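Local structure of D-glycero-D-manno-heptose 1-phosphate kinase (Bacteroides thetaiotaomicron, 3K85) at residues V192-L195 against E196-M199; R311-E314 against V315-L319; T227-E230 against A231-I235. The protein probably transfers phosphate from ATP to D-glycero-D-manno-heptose 1-phosphate, as a member of the GHMP family of small-molecule kinases. All blocks are in the same frame, centred on the assembly; numbering follows the deposited sequence.

Contact 1 (V192-L195 against E196-M199); sequences VDEL and ESSM
Glu-196 N donates to Val-192 O at 2.8 Å and Ser-197 N to Asp-193 O at 3.0 Å, two i to i+4 backbone bonds near the end of helix 189-197. Ser-198 N reaches three residues back, to Leu-195 O, from above the carbonyl plane, at 3.1 Å. Two serine hydroxyls add to this. Ser-198 OG, beside its own backbone N (chi1 -64°), donates to Glu-194 O over 2.8 Å, and one water donates both to it and to Glu-194 OE2; Ser-197 OG lies near the carbonyl oxygens of Asp-193 and Glu-194. Among the acids, Glu-196 runs extended alongside Val-192, its CD 3.9 Å from Val-192 CG1. Its OE1 comes within 3.6 Å of Asp-193 OD1, the two carboxylate planes 49° apart, two like charges brought close, while OE2 accepts from Phe-331 N. With an alanine here, Phe-331 N would probably lose its acceptor and the flank of Val-192 its cover. The apolar contact is Leu-195 CG against Met-199 SE (a selenomethionine), at 3.7 Å. Leu-195 also packs on Phe-254 of helix 251-264, Ser-198 on Pro-309 of helix 309-320, and Met-199, where strand 199-202 begins, on Met-304 and Val-306 of strand 303-306.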
loop_
_atom_site.group_PDB
_atom_site.type_symbol
_atom_site.label_atom_id
_atom_site.label_comp_id
_atom_site.label_asym_id
_atom_site.label_seq_id
_atom_site.Cartn_x
_atom_site.Cartn_y
_atom_site.Cartn_z
ATOM N N VAL A 192 3.434 -12.753 0.461
ATOM C CA VAL A 192 2.602 -13.202 -0.640
ATOM C C VAL A 192 2.923 -14.649 -0.970
ATOM O O VAL A 192 2.011 -15.462 -1.139
ATOM C CB VAL A 192 2.821 -12.340 -1.886
ATOM C CG1 VAL A 192 1.950 -12.846 -3.033
ATOM C CG2 VAL A 192 2.491 -10.895 -1.559
ATOM N N ASP A 193 4.214 -14.968 -1.077
ATOM C CA ASP A 193 4.634 -16.341 -1.350
ATOM C C ASP A 193 4.211 -17.270 -0.203
ATOM O O ASP A 193 3.752 -18.391 -0.434
ATOM C CB ASP A 193 6.157 -16.433 -1.531
ATOM C CG ASP A 193 6.611 -15.967 -2.895
ATOM O OD1 ASP A 193 5.961 -16.322 -3.900
ATOM O OD2 ASP A 193 7.629 -15.257 -2.967
ATOM N N GLU A 194 4.369 -16.806 1.031
ATOM C CA GLU A 194 3.981 -17.624 2.175
ATOM C C GLU A 194 2.487 -17.885 2.145
ATOM O O GLU A 194 2.052 -19.007 2.393
ATOM C CB GLU A 194 4.331 -16.934 3.493
ATOM C CG GLU A 194 4.012 -17.777 4.726
ATOM C CD GLU A 194 4.871 -19.036 4.825
ATOM O OE1 GLU A 194 5.628 -19.331 3.873
ATOM O OE2 GLU A 194 4.783 -19.736 5.860
ATOM N N LEU A 195 1.704 -16.844 1.853
ATOM C CA LEU A 195 0.257 -16.984 1.805
ATOM C C LEU A 195 -0.159 -17.897 0.655
ATOM O O LEU A 195 -1.054 -18.729 0.816
ATOM C CB LEU A 195 -0.419 -15.612 1.651
ATOM C CG LEU A 195 -1.928 -15.593 1.939
ATOM C CD1 LEU A 195 -2.174 -15.730 3.444
ATOM C CD2 LEU A 195 -2.539 -14.306 1.428
ATOM N N GLU A 196 0.483 -17.748 -0.502
ATOM C CA GLU A 196 0.142 -18.584 -1.649
ATOM C C GLU A 196 0.412 -20.067 -1.390
ATOM O O GLU A 196 -0.371 -20.918 -1.807
ATOM C CB GLU A 196 0.897 -18.134 -2.904
ATOM C CG GLU A 196 0.537 -16.727 -3.362
ATOM C CD GLU A 196 1.276 -16.298 -4.619
ATOM O OE1 GLU A 196 2.507 -16.517 -4.700
ATOM O OE2 GLU A 196 0.630 -15.729 -5.520
ATOM N N SER A 197 1.502 -20.393 -0.702
ATOM C CA SER A 197 1.789 -21.804 -0.430
ATOM C C SER A 197 0.947 -22.344 0.736
ATOM O O SER A 197 0.945 -23.544 1.010
ATOM C CB SER A 197 3.282 -22.003 -0.146
ATOM O OG SER A 197 3.698 -21.242 0.965
ATOM N N SER A 198 0.225 -21.442 1.401
ATOM C CA SER A 198 -0.637 -21.783 2.524
ATOM C C SER A 198 -2.111 -21.810 2.114
ATOM O O SER A 198 -2.985 -21.961 2.965
ATOM C CB SER A 198 -0.474 -20.759 3.653
ATOM O OG SER A 198 0.832 -20.759 4.192
HETATM N N MSE A 199 -2.404 -21.670 0.827
HETATM C CA MSE A 199 -3.805 -21.662 0.409
HETATM C C MSE A 199 -4.227 -22.585 -0.716
HETATM O O MSE A 199 -3.492 -22.824 -1.674
HETATM C CB MSE A 199 -4.239 -20.245 0.047
HETATM C CG MSE A 199 -4.497 -19.361 1.239
HETATM SE SE MSE A 199 -4.800 -17.527 0.712
HETATM C CE MSE A 199 -6.153 -17.818 -0.655
HETATM O O HOH W 1 2.143 -19.887 6.904
#

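Contact 2 (R311-E314 against V315-L319); sequences RKEE and VVRAL
Val-315, Val-316, Arg-317 and Ala-318 each donate their backbone N to the carbonyl four residues back, a run of regular alpha-helical bonds that is longest at Val-315 N to Arg-311 O, 3.3 Å. The next, Val-316 N to Lys-312 O, is shorter at 2.8 Å. On the outer face Glu-313 and Arg-317 pair one turn apart. Glu-313 leaves the helix with CG anti to the backbone N (chi1 176°) and then bends at chi2, which carries its carboxylate over to the extended chain of Arg-317. The result is a long salt bridge, Glu-313 OE2 to Arg-317 NE 3.6 Å. The oxygen stands well out of the guanidinium plane, so the polar attraction is one of charges, with no N-H aimed at the oxygen. Glu-313 CG lies over one face of the guanidinium, and the two charged planes are 25° apart. The other carboxylate oxygen, Glu-313 OE1, lies 3.9 Å from Val-316 CB. Glu-314 approaches the same arginine through a water, which donates to Glu-314 OE1 at 3.1 Å and accepts weakly from Arg-317 NH1 at 3.3 Å. Toward the protein the contact turns apolar: Lys-312 CG meets Val-316 CG2 at 4.1 Å. The lysine stays extended beyond CG, and its NZ donates to Met-199 O and, weakly, to Glu-196 O. The helix is thus amphipathic, its acids and Arg-317 outward, while Val-315 and Val-316 press on Val-200 of strand 199-202 and Leu-319 on Tyr-202 of the same strand.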
loop_
_atom_site.group_PDB
_atom_site.type_symbol
_atom_site.label_atom_id
_atom_site.label_comp_id
_atom_site.label_asym_id
_atom_site.label_seq_id
_atom_site.Cartn_x
_atom_site.Cartn_y
_atom_site.Cartn_z
ATOM N N ARG A 311 1.968 -29.210 4.304
ATOM C CA ARG A 311 0.825 -30.112 4.264
ATOM C C ARG A 311 -0.129 -29.770 3.129
ATOM O O ARG A 311 -1.124 -30.460 2.928
ATOM C CB ARG A 311 0.065 -30.078 5.597
ATOM C CG ARG A 311 0.854 -30.631 6.771
ATOM C CD ARG A 311 0.125 -30.458 8.101
ATOM N NE ARG A 311 -1.149 -31.174 8.160
ATOM C CZ ARG A 311 -1.296 -32.479 7.929
ATOM N NH1 ARG A 311 -0.246 -33.234 7.611
ATOM N NH2 ARG A 311 -2.500 -33.036 8.033
ATOM N N LYS A 312 0.173 -28.717 2.376
ATOM C CA LYS A 312 -0.705 -28.319 1.287
ATOM C C LYS A 312 -0.935 -29.408 0.242
ATOM O O LYS A 312 -2.080 -29.677 -0.124
ATOM C CB LYS A 312 -0.186 -27.049 0.601
ATOM C CG LYS A 312 -1.000 -26.664 -0.638
ATOM C CD LYS A 312 -0.612 -25.313 -1.220
ATOM C CE LYS A 312 -1.296 -25.104 -2.563
ATOM N NZ LYS A 312 -1.253 -23.689 -3.054
ATOM N N GLU A 313 0.137 -30.032 -0.243
ATOM C CA GLU A 313 0.000 -31.068 -1.269
ATOM C C GLU A 313 -0.979 -32.176 -0.873
ATOM O O GLU A 313 -1.730 -32.685 -1.712
ATOM C CB GLU A 313 1.364 -31.685 -1.611
ATOM C CG GLU A 313 1.284 -32.844 -2.599
ATOM C CD GLU A 313 0.724 -32.453 -3.964
ATOM O OE1 GLU A 313 -0.299 -31.742 -4.017
ATOM O OE2 GLU A 313 1.301 -32.874 -4.991
ATOM N N GLU A 314 -0.960 -32.547 0.403
ATOM C CA GLU A 314 -1.852 -33.578 0.908
ATOM C C GLU A 314 -3.274 -33.063 0.725
ATOM O O GLU A 314 -4.083 -33.682 0.033
ATOM C CB GLU A 314 -1.564 -33.838 2.386
ATOM C CG GLU A 314 -1.347 -35.307 2.740
ATOM C CD GLU A 314 -0.334 -36.004 1.835
ATOM O OE1 GLU A 314 -0.707 -36.417 0.717
ATOM O OE2 GLU A 314 0.841 -36.133 2.238
ATOM N N VAL A 315 -3.568 -31.918 1.333
ATOM C CA VAL A 315 -4.886 -31.311 1.217
ATOM C C VAL A 315 -5.336 -31.284 -0.244
ATOM O O VAL A 315 -6.433 -31.737 -0.577
ATOM C CB VAL A 315 -4.877 -29.862 1.773
ATOM C CG1 VAL A 315 -6.200 -29.171 1.472
ATOM C CG2 VAL A 315 -4.631 -29.883 3.280
ATOM N N VAL A 316 -4.483 -30.759 -1.118
ATOM C CA VAL A 316 -4.823 -30.677 -2.528
ATOM C C VAL A 316 -5.109 -32.032 -3.147
ATOM O O VAL A 316 -6.034 -32.161 -3.943
ATOM C CB VAL A 316 -3.708 -29.980 -3.337
ATOM C CG1 VAL A 316 -3.888 -30.245 -4.824
ATOM C CG2 VAL A 316 -3.759 -28.483 -3.087
ATOM N N ARG A 317 -4.329 -33.045 -2.789
ATOM C CA ARG A 317 -4.539 -34.378 -3.351
ATOM C C ARG A 317 -5.861 -35.006 -2.918
ATOM O O ARG A 317 -6.572 -35.605 -3.728
ATOM C CB ARG A 317 -3.383 -35.308 -2.976
ATOM C CG ARG A 317 -2.197 -35.203 -3.914
ATOM C CD ARG A 317 -1.059 -36.101 -3.471
ATOM N NE ARG A 317 -0.014 -36.199 -4.487
ATOM C CZ ARG A 317 1.078 -36.945 -4.363
ATOM N NH1 ARG A 317 1.267 -37.660 -3.262
ATOM N NH2 ARG A 317 1.977 -36.977 -5.336
ATOM N N ALA A 318 -6.181 -34.861 -1.637
ATOM C CA ALA A 318 -7.407 -35.409 -1.082
ATOM C C ALA A 318 -8.629 -34.778 -1.731
ATOM O O ALA A 318 -9.509 -35.489 -2.217
ATOM C CB ALA A 318 -7.435 -35.186 0.416
ATOM N N LEU A 319 -8.678 -33.446 -1.744
ATOM C CA LEU A 319 -9.808 -32.736 -2.335
ATOM C C LEU A 319 -10.022 -33.070 -3.813
ATOM O O LEU A 319 -11.163 -33.261 -4.244
ATOM C CB LEU A 319 -9.648 -31.217 -2.167
ATOM C CG LEU A 319 -9.756 -30.627 -0.753
ATOM C CD1 LEU A 319 -9.555 -29.119 -0.806
ATOM C CD2 LEU A 319 -11.114 -30.953 -0.148
HETATM O O HOH W 2 -0.151 -39.146 -0.642
#

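Contact 3 (T227-E230 against A231-I235); sequences TAIE and AMHKI
Ile-229 and His-233 run alongside each other in a common direction, one turn apart. The branch that touches is Ile-229 CG2, 3.5 Å from His-233 NE2; lying anti to the backbone N of its own residue, it reaches that nitrogen from out of the ring plane. On that same side Ile-229 O lies over the face of the histidine ring and also accepts from His-233 N at 2.8 Å, with an N-H...O angle of 144°. This oxygen is modelled too close to the ring, so its exact place, and the fine detail of both its approaches, is doubtful. Partners from outside the segments meet the ring as well: the hydrogen bond between His-233 ND1 and Tyr-24 OH and the edge-to-face packing with Tyr-28 probably limit the turning of the imidazole. Glu-230, bent at chi2, lifts its carboxylate along the same side, and OE2 stays 4.5 Å from His-233 NE2, close enough that its charge may influence the ring, but not in contact. Met-232 touches through its base alone, CB at 3.6 Å from Ile-229 O, before its selenomethionine chain bends away at chi2 and chi3. Lys-234 makes a slight contact, CG 3.8 Å from Glu-230 O, and the rest of the chain runs out extended. Further along, Ala-231 O accepts from both Lys-234 N and Ile-235 N. The chemistry is that of a helix start at the surface, where the loop 227-230, which follows the unmodelled residues 205-225, leads into helix 230-246. The carboxylate of Glu-230 is likely to be favoured by the positive end of the helix, and the histidine ring is shared between Ile-229 and the two tyrosines.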
loop_
_atom_site.group_PDB
_atom_site.type_symbol
_atom_site.label_atom_id
_atom_site.label_comp_id
_atom_site.label_asym_id
_atom_site.label_seq_id
_atom_site.Cartn_x
_atom_site.Cartn_y
_atom_site.Cartn_z
ATOM N N THR A 227 -30.717 -11.173 13.980
ATOM C CA THR A 227 -29.529 -11.251 14.817
ATOM C C THR A 227 -28.352 -10.856 13.930
ATOM O O THR A 227 -27.241 -10.617 14.411
ATOM C CB THR A 227 -29.318 -12.678 15.381
ATOM O OG1 THR A 227 -28.165 -12.687 16.235
ATOM C CG2 THR A 227 -29.126 -13.684 14.252
ATOM N N ALA A 228 -28.612 -10.792 12.625
ATOM C CA ALA A 228 -27.599 -10.389 11.663
ATOM C C ALA A 228 -27.177 -8.993 12.099
ATOM O O ALA A 228 -27.661 -8.487 13.110
ATOM C CB ALA A 228 -28.193 -10.350 10.261
ATOM N N ILE A 229 -26.290 -8.360 11.345
ATOM C CA ILE A 229 -25.832 -7.023 11.709
ATOM C C ILE A 229 -24.899 -7.125 12.914
ATOM O O ILE A 229 -23.822 -6.531 12.914
ATOM C CB ILE A 229 -27.040 -6.070 11.994
ATOM C CG1 ILE A 229 -27.513 -5.448 10.672
ATOM C CG2 ILE A 229 -26.653 -4.982 12.987
ATOM C CD1 ILE A 229 -29.013 -5.413 10.487
ATOM N N GLU A 230 -25.300 -7.876 13.933
ATOM C CA GLU A 230 -24.430 -8.058 15.085
ATOM C C GLU A 230 -23.337 -8.968 14.542
ATOM O O GLU A 230 -22.162 -8.841 14.883
ATOM C CB GLU A 230 -25.170 -8.754 16.232
ATOM C CG GLU A 230 -26.401 -8.009 16.738
ATOM C CD GLU A 230 -26.095 -6.573 17.146
ATOM O OE1 GLU A 230 -25.207 -6.370 18.007
ATOM O OE2 GLU A 230 -26.746 -5.647 16.609
ATOM N N ALA A 231 -23.757 -9.881 13.671
ATOM C CA ALA A 231 -22.863 -10.836 13.031
ATOM C C ALA A 231 -21.991 -10.100 12.019
ATOM O O ALA A 231 -20.805 -10.401 11.868
ATOM C CB ALA A 231 -23.680 -11.912 12.326
HETATM N N MSE A 232 -22.597 -9.132 11.336
HETATM C CA MSE A 232 -21.907 -8.339 10.331
HETATM C C MSE A 232 -20.863 -7.437 10.968
HETATM O O MSE A 232 -19.813 -7.193 10.383
HETATM C CB MSE A 232 -22.906 -7.489 9.545
HETATM C CG MSE A 232 -22.308 -6.799 8.328
HETATM SE SE MSE A 232 -21.691 -8.044 6.967
HETATM C CE MSE A 232 -23.387 -8.451 6.121
ATOM N N HIS A 233 -21.148 -6.938 12.166
ATOM C CA HIS A 233 -20.195 -6.074 12.849
ATOM C C HIS A 233 -18.900 -6.833 13.116
ATOM O O HIS A 233 -17.832 -6.233 13.258
ATOM C CB HIS A 233 -20.773 -5.549 14.169
ATOM C CG HIS A 233 -21.917 -4.595 13.994
ATOM N ND1 HIS A 233 -21.915 -3.597 13.041
ATOM C CD2 HIS A 233 -23.082 -4.467 14.669
ATOM C CE1 HIS A 233 -23.031 -2.897 13.137
ATOM N NE2 HIS A 233 -23.757 -3.403 14.118
ATOM N N LYS A 234 -19.001 -8.157 13.184
ATOM C CA LYS A 234 -17.832 -8.990 13.419
ATOM C C LYS A 234 -17.098 -9.207 12.105
ATOM O O LYS A 234 -15.868 -9.140 12.062
ATOM C CB LYS A 234 -18.238 -10.335 14.017
ATOM C CG LYS A 234 -18.688 -10.246 15.465
ATOM C CD LYS A 234 -19.075 -11.621 16.006
ATOM C CE LYS A 234 -19.461 -11.558 17.479
ATOM N NZ LYS A 234 -19.868 -12.899 17.987
ATOM N N ILE A 235 -17.860 -9.468 11.042
ATOM C CA ILE A 235 -17.292 -9.666 9.708
ATOM C C ILE A 235 -16.543 -8.395 9.313
ATOM O O ILE A 235 -15.491 -8.455 8.695
ATOM C CB ILE A 235 -18.400 -9.970 8.667
ATOM C CG1 ILE A 235 -18.927 -11.395 8.883
ATOM C CG2 ILE A 235 -17.869 -9.788 7.253
ATOM C CD1 ILE A 235 -20.116 -11.767 8.013
#

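Along the chain the order is contact 1, contact 3, contact 2. Each joins directly consecutive segments, within a helix, at its end or from a loop into its start, so none closes a long loop; they run in series, with no nesting or crossing. Contact 1 ends helix 189-197 and leads into strand 199-202. After the unmodelled 205-225, contact 3 opens helix 230-246, its centre about 29 Å from that of contact 1 and about 33 Å from that of contact 2. The chain later returns through strand 303-306, which pairs antiparallel with 199-202, into helix 309-320. There contact 2 comes back to contact 1, their centres about 14 Å apart, and Lys-312 joins the two helices at the start of the strand.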